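Protein bvu-3222 (Bacteroides vulgatus ATCC 8482, PDB 3FYF) is of unknown function but belongs to the DUF4251 family and probably works in the periplasm of Bacteroides vulgatus. Local coordinates at residues Ala26-Ala29 against Gln30-Val34; Gln38-Asn41 against Ala42-Gly46. All blocks are in the same frame, centred on the assembly; numbering follows the deposited sequence.

Interaction 1: Ala26-Ala29 against Gln30-Val34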
# COMPACT_ATOMS: atom_id res chain seq x y z
N ALA B 26 -19.96 4.63 -8.08
CA ALA B 26 -20.69 3.52 -8.70
C ALA B 26 -20.15 3.24 -10.10
O ALA B 26 -20.13 2.09 -10.54
CB ALA B 26 -22.18 3.81 -8.74
N LEU B 27 -19.74 4.30 -10.80
CA LEU B 27 -19.11 4.18 -12.11
C LEU B 27 -17.68 3.68 -12.00
O LEU B 27 -17.22 2.89 -12.83
CB LEU B 27 -19.15 5.52 -12.86
CG LEU B 27 -20.23 5.77 -13.92
CD1 LEU B 27 -21.65 5.69 -13.36
CD2 LEU B 27 -20.00 7.13 -14.57
N GLU B 28 -16.98 4.13 -10.95
CA GLU B 28 -15.62 3.68 -10.65
C GLU B 28 -15.60 2.21 -10.23
O GLU B 28 -14.61 1.51 -10.44
CB GLU B 28 -14.99 4.54 -9.54
CG GLU B 28 -13.47 4.53 -9.52
CD GLU B 28 -12.90 5.04 -8.21
OE1 GLU B 28 -12.16 6.05 -8.24
OE2 GLU B 28 -13.19 4.44 -7.16
N ALA B 29 -16.71 1.75 -9.63
CA ALA B 29 -16.92 0.34 -9.30
C ALA B 29 -17.05 -0.54 -10.55
O ALA B 29 -16.57 -1.67 -10.57
CB ALA B 29 -18.14 0.18 -8.40
N GLN B 30 -17.72 -0.01 -11.57
CA GLN B 30 -17.86 -0.70 -12.86
C GLN B 30 -16.54 -0.70 -13.64
O GLN B 30 -16.22 -1.67 -14.33
CB GLN B 30 -18.98 -0.06 -13.70
CG GLN B 30 -20.39 -0.32 -13.18
CD GLN B 30 -21.45 0.55 -13.85
OE1 GLN B 30 -21.18 1.24 -14.84
NE2 GLN B 30 -22.66 0.52 -13.31
N GLN B 31 -15.79 0.40 -13.52
CA GLN B 31 -14.44 0.52 -14.05
C GLN B 31 -13.50 -0.50 -13.39
O GLN B 31 -12.69 -1.15 -14.07
CB GLN B 31 -13.91 1.93 -13.79
CG GLN B 31 -12.50 2.19 -14.31
CD GLN B 31 -11.99 3.59 -14.01
OE1 GLN B 31 -10.79 3.86 -14.13
NE2 GLN B 31 -12.90 4.49 -13.63
N ASP B 32 -13.62 -0.61 -12.07
CA ASP B 32 -12.83 -1.57 -11.30
C ASP B 32 -13.24 -2.99 -11.64
O ASP B 32 -12.40 -3.89 -11.67
CB ASP B 32 -12.93 -1.28 -9.80
CG ASP B 32 -12.01 -0.15 -9.36
OD1 ASP B 32 -11.05 0.16 -10.10
OD2 ASP B 32 -12.23 0.42 -8.27
N SER B 33 -14.53 -3.18 -11.93
CA SER B 33 -15.03 -4.45 -12.44
C SER B 33 -14.46 -4.83 -13.81
O SER B 33 -14.15 -6.00 -14.05
CB SER B 33 -16.56 -4.45 -12.46
OG SER B 33 -17.06 -4.51 -11.13
N VAL B 34 -14.31 -3.84 -14.69
CA VAL B 34 -13.69 -4.05 -16.01
C VAL B 34 -12.23 -4.49 -15.87
O VAL B 34 -11.81 -5.48 -16.48
CB VAL B 34 -13.82 -2.78 -16.91
CG1 VAL B 34 -12.82 -2.79 -18.07
CG2 VAL B 34 -15.25 -2.64 -17.44

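Interaction 2: Gln38-Asn41 against Ala42-Gly46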
# COMPACT_ATOMS: atom_id res chain seq x y z
N GLN B 38 -10.34 -8.25 -16.80
CA GLN B 38 -9.07 -8.18 -17.52
C GLN B 38 -7.90 -8.80 -16.75
O GLN B 38 -7.02 -9.41 -17.37
CB GLN B 38 -8.72 -6.73 -17.87
CG GLN B 38 -9.50 -6.16 -19.05
CD GLN B 38 -9.12 -4.72 -19.37
OE1 GLN B 38 -8.38 -4.07 -18.62
NE2 GLN B 38 -9.64 -4.20 -20.48
N ALA B 39 -7.88 -8.63 -15.43
CA ALA B 39 -6.84 -9.22 -14.58
C ALA B 39 -7.01 -10.74 -14.45
O ALA B 39 -6.03 -11.48 -14.52
CB ALA B 39 -6.81 -8.56 -13.20
N ILE B 40 -8.25 -11.18 -14.25
CA ILE B 40 -8.63 -12.60 -14.21
C ILE B 40 -8.19 -13.32 -15.49
O ILE B 40 -7.49 -14.33 -15.43
CB ILE B 40 -10.17 -12.78 -14.03
CG1 ILE B 40 -10.64 -12.23 -12.68
CG2 ILE B 40 -10.61 -14.25 -14.19
CD1 ILE B 40 -10.32 -13.10 -11.52
N ASN B 41 -8.58 -12.75 -16.63
CA ASN B 41 -8.22 -13.28 -17.96
C ASN B 41 -6.73 -13.23 -18.26
O ASN B 41 -6.21 -14.10 -18.95
CB ASN B 41 -9.00 -12.55 -19.06
CG ASN B 41 -10.49 -12.84 -19.01
OD1 ASN B 41 -10.92 -13.85 -18.47
ND2 ASN B 41 -11.27 -11.94 -19.59
N ALA B 42 -6.04 -12.23 -17.72
CA ALA B 42 -4.59 -12.14 -17.84
C ALA B 42 -3.91 -13.25 -17.05
O ALA B 42 -2.90 -13.80 -17.50
CB ALA B 42 -4.10 -10.79 -17.38
N LEU B 43 -4.46 -13.57 -15.88
CA LEU B 43 -3.91 -14.62 -15.02
C LEU B 43 -4.17 -16.01 -15.60
O LEU B 43 -3.29 -16.86 -15.55
CB LEU B 43 -4.49 -14.54 -13.60
CG LEU B 43 -4.04 -13.43 -12.65
CD1 LEU B 43 -4.97 -13.39 -11.44
CD2 LEU B 43 -2.59 -13.57 -12.22
N LYS B 44 -5.37 -16.20 -16.14
CA LYS B 44 -5.79 -17.45 -16.78
C LYS B 44 -4.92 -17.77 -17.99
O LYS B 44 -4.47 -18.91 -18.15
CB LYS B 44 -7.26 -17.38 -17.21
CG LYS B 44 -8.24 -17.57 -16.08
CD LYS B 44 -9.68 -17.55 -16.57
CE LYS B 44 -10.65 -17.85 -15.44
NZ LYS B 44 -10.47 -19.23 -14.89
N ASN B 45 -4.66 -16.76 -18.81
CA ASN B 45 -3.86 -16.93 -20.02
C ASN B 45 -2.35 -16.86 -19.80
O ASN B 45 -1.57 -17.03 -20.74
CB ASN B 45 -4.32 -15.95 -21.11
CG ASN B 45 -5.78 -16.13 -21.49
OD1 ASN B 45 -6.48 -15.16 -21.78
ND2 ASN B 45 -6.25 -17.38 -21.49
N GLY B 46 -1.95 -16.61 -18.55
CA GLY B 46 -0.54 -16.56 -18.15
C GLY B 46 0.24 -15.44 -18.81
O GLY B 46 1.44 -15.58 -19.07

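Interaction 1: Ala26-Ala29 against Gln30-Val34
Ala-26 to Ala-29 and Gln-30 to Val-34 run on without a break at the N-terminal end of helix 27-44, and the amide nitrogens of Gln-30, Gln-31, Asp-32 and Ser-33 each donate to the carbonyl four residues earlier. The first bond, Gln-30 N to Ala-26 O, is weak at 3.4 Å. Gln-31 N to Leu-27 O closes to 3.0 Å, and Asp-32 N to Glu-28 O is of similar length.

Ser-33 adds a side-chain bond to this ladder. Its OG lies beside its own backbone N (chi1 -71°), which turns the hydroxyl back along the helix to donate to Ala-29 O at 2.9 Å. Ser-33 N grips the same oxygen from the opposite face of the carbonyl plane, so Ala-29 O accepts two bonds. This serine-to-carbonyl bond is a familiar feature of helices, and it recurs two residues on, where Ser-35 OG bonds to Gln-31 O. Without the hydroxyl, as with an alanine at Ser-33, Ala-29 O would probably keep just the backbone donor, Ser-33 N.

On another side of the helix, Glu-28 and Gln-31 both extend with CG opposite the backbone N, and their chains pass at an angle. Gln-31 NE2 comes to 4.1 Å from Glu-28 CG, while the carboxylate and amide planes stand 81° apart. Asp-32 OD2 is 4.3 Å from Glu-28 OE2. Two like charges so near each other, on a largely exposed turn, may repel and could raise the proton affinity of one carboxylate. Asp-32 OD2 also makes a long, weak ion pair with Arg-63 of the second subunit. Gln-30 runs back past the preceding turn, its CG 3.6 Å from Ala-26 O.

Interaction 2: Gln38-Asn41 against Ala42-Gly46
Ala-42 to Lys-44 form the last turn of helix 27-44 and lie against Gln-38 to Asn-41, the turn before; the chain leaves the helix at Gly-46 in a Schellman motif, and the helix packs on the curled antiparallel sheet. Ala-42 N bonds to Gln-38 O at 3.0 Å, and its small CB sits 3.2 Å from that oxygen. The methyl also meets Phe-48 of strand 48-52.

Leu-43 N reaches Ala-39 O, with Leu-43 CG settling 3.4 Å from the same carbonyl oxygen. The buried Leu-43 side chain packs on Phe-48, Val-119, Tyr-121, Leu-138 and Leu-164, while Ile-40 and Ala-39 add to the hydrophobic face by touching Leu-138.

Lys-44 N makes the straightest bond of the series, to Ile-40 O (N-H...O 159°). Its aliphatic chain runs beside Ile-40 in the same direction, CE lying 3.8 Å from Ile-40 CG2. That branch is the one opposite the backbone N of Ile-40, and the lysine stays extended until it bends at its last torsion (chi4 -63°), where its NZ end leads away from the preceding turn.

Asn-45 N donates to Asn-41 O at 3.1 Å. As modelled, Asn-45 OD1 faces Asn-41 O at 3.0 Å, two acceptors with no hydrogen bond between them, so the placing of OD1 and ND2 is doubtful. Gly-46, with positive phi (64°), then breaks the helical path, and its N returns a weak bond to Leu-43 O at 3.3 Å.

From the N terminus, the chain passes two short helices, 3-11 and 14-17, before helix 27-44, which carries both contacts. Interaction 1 forms its opening turns and interaction 2 its closing ones, in series with their centres about 18 Å apart; neither encloses a loop, and they neither nest nor cross. Residues between them continue the helix, which is the sole link between the two. The character changes along its length: Ala-26 to Val-34 lie at the surface, where one residue reaches weakly toward the second subunit, whereas Gln-38 to Gly-46 are partly buried on the sheet, joining the helix to strands 48-52, 119-126, 132-138 and 158-166. Strand 48-52 begins after a short turn.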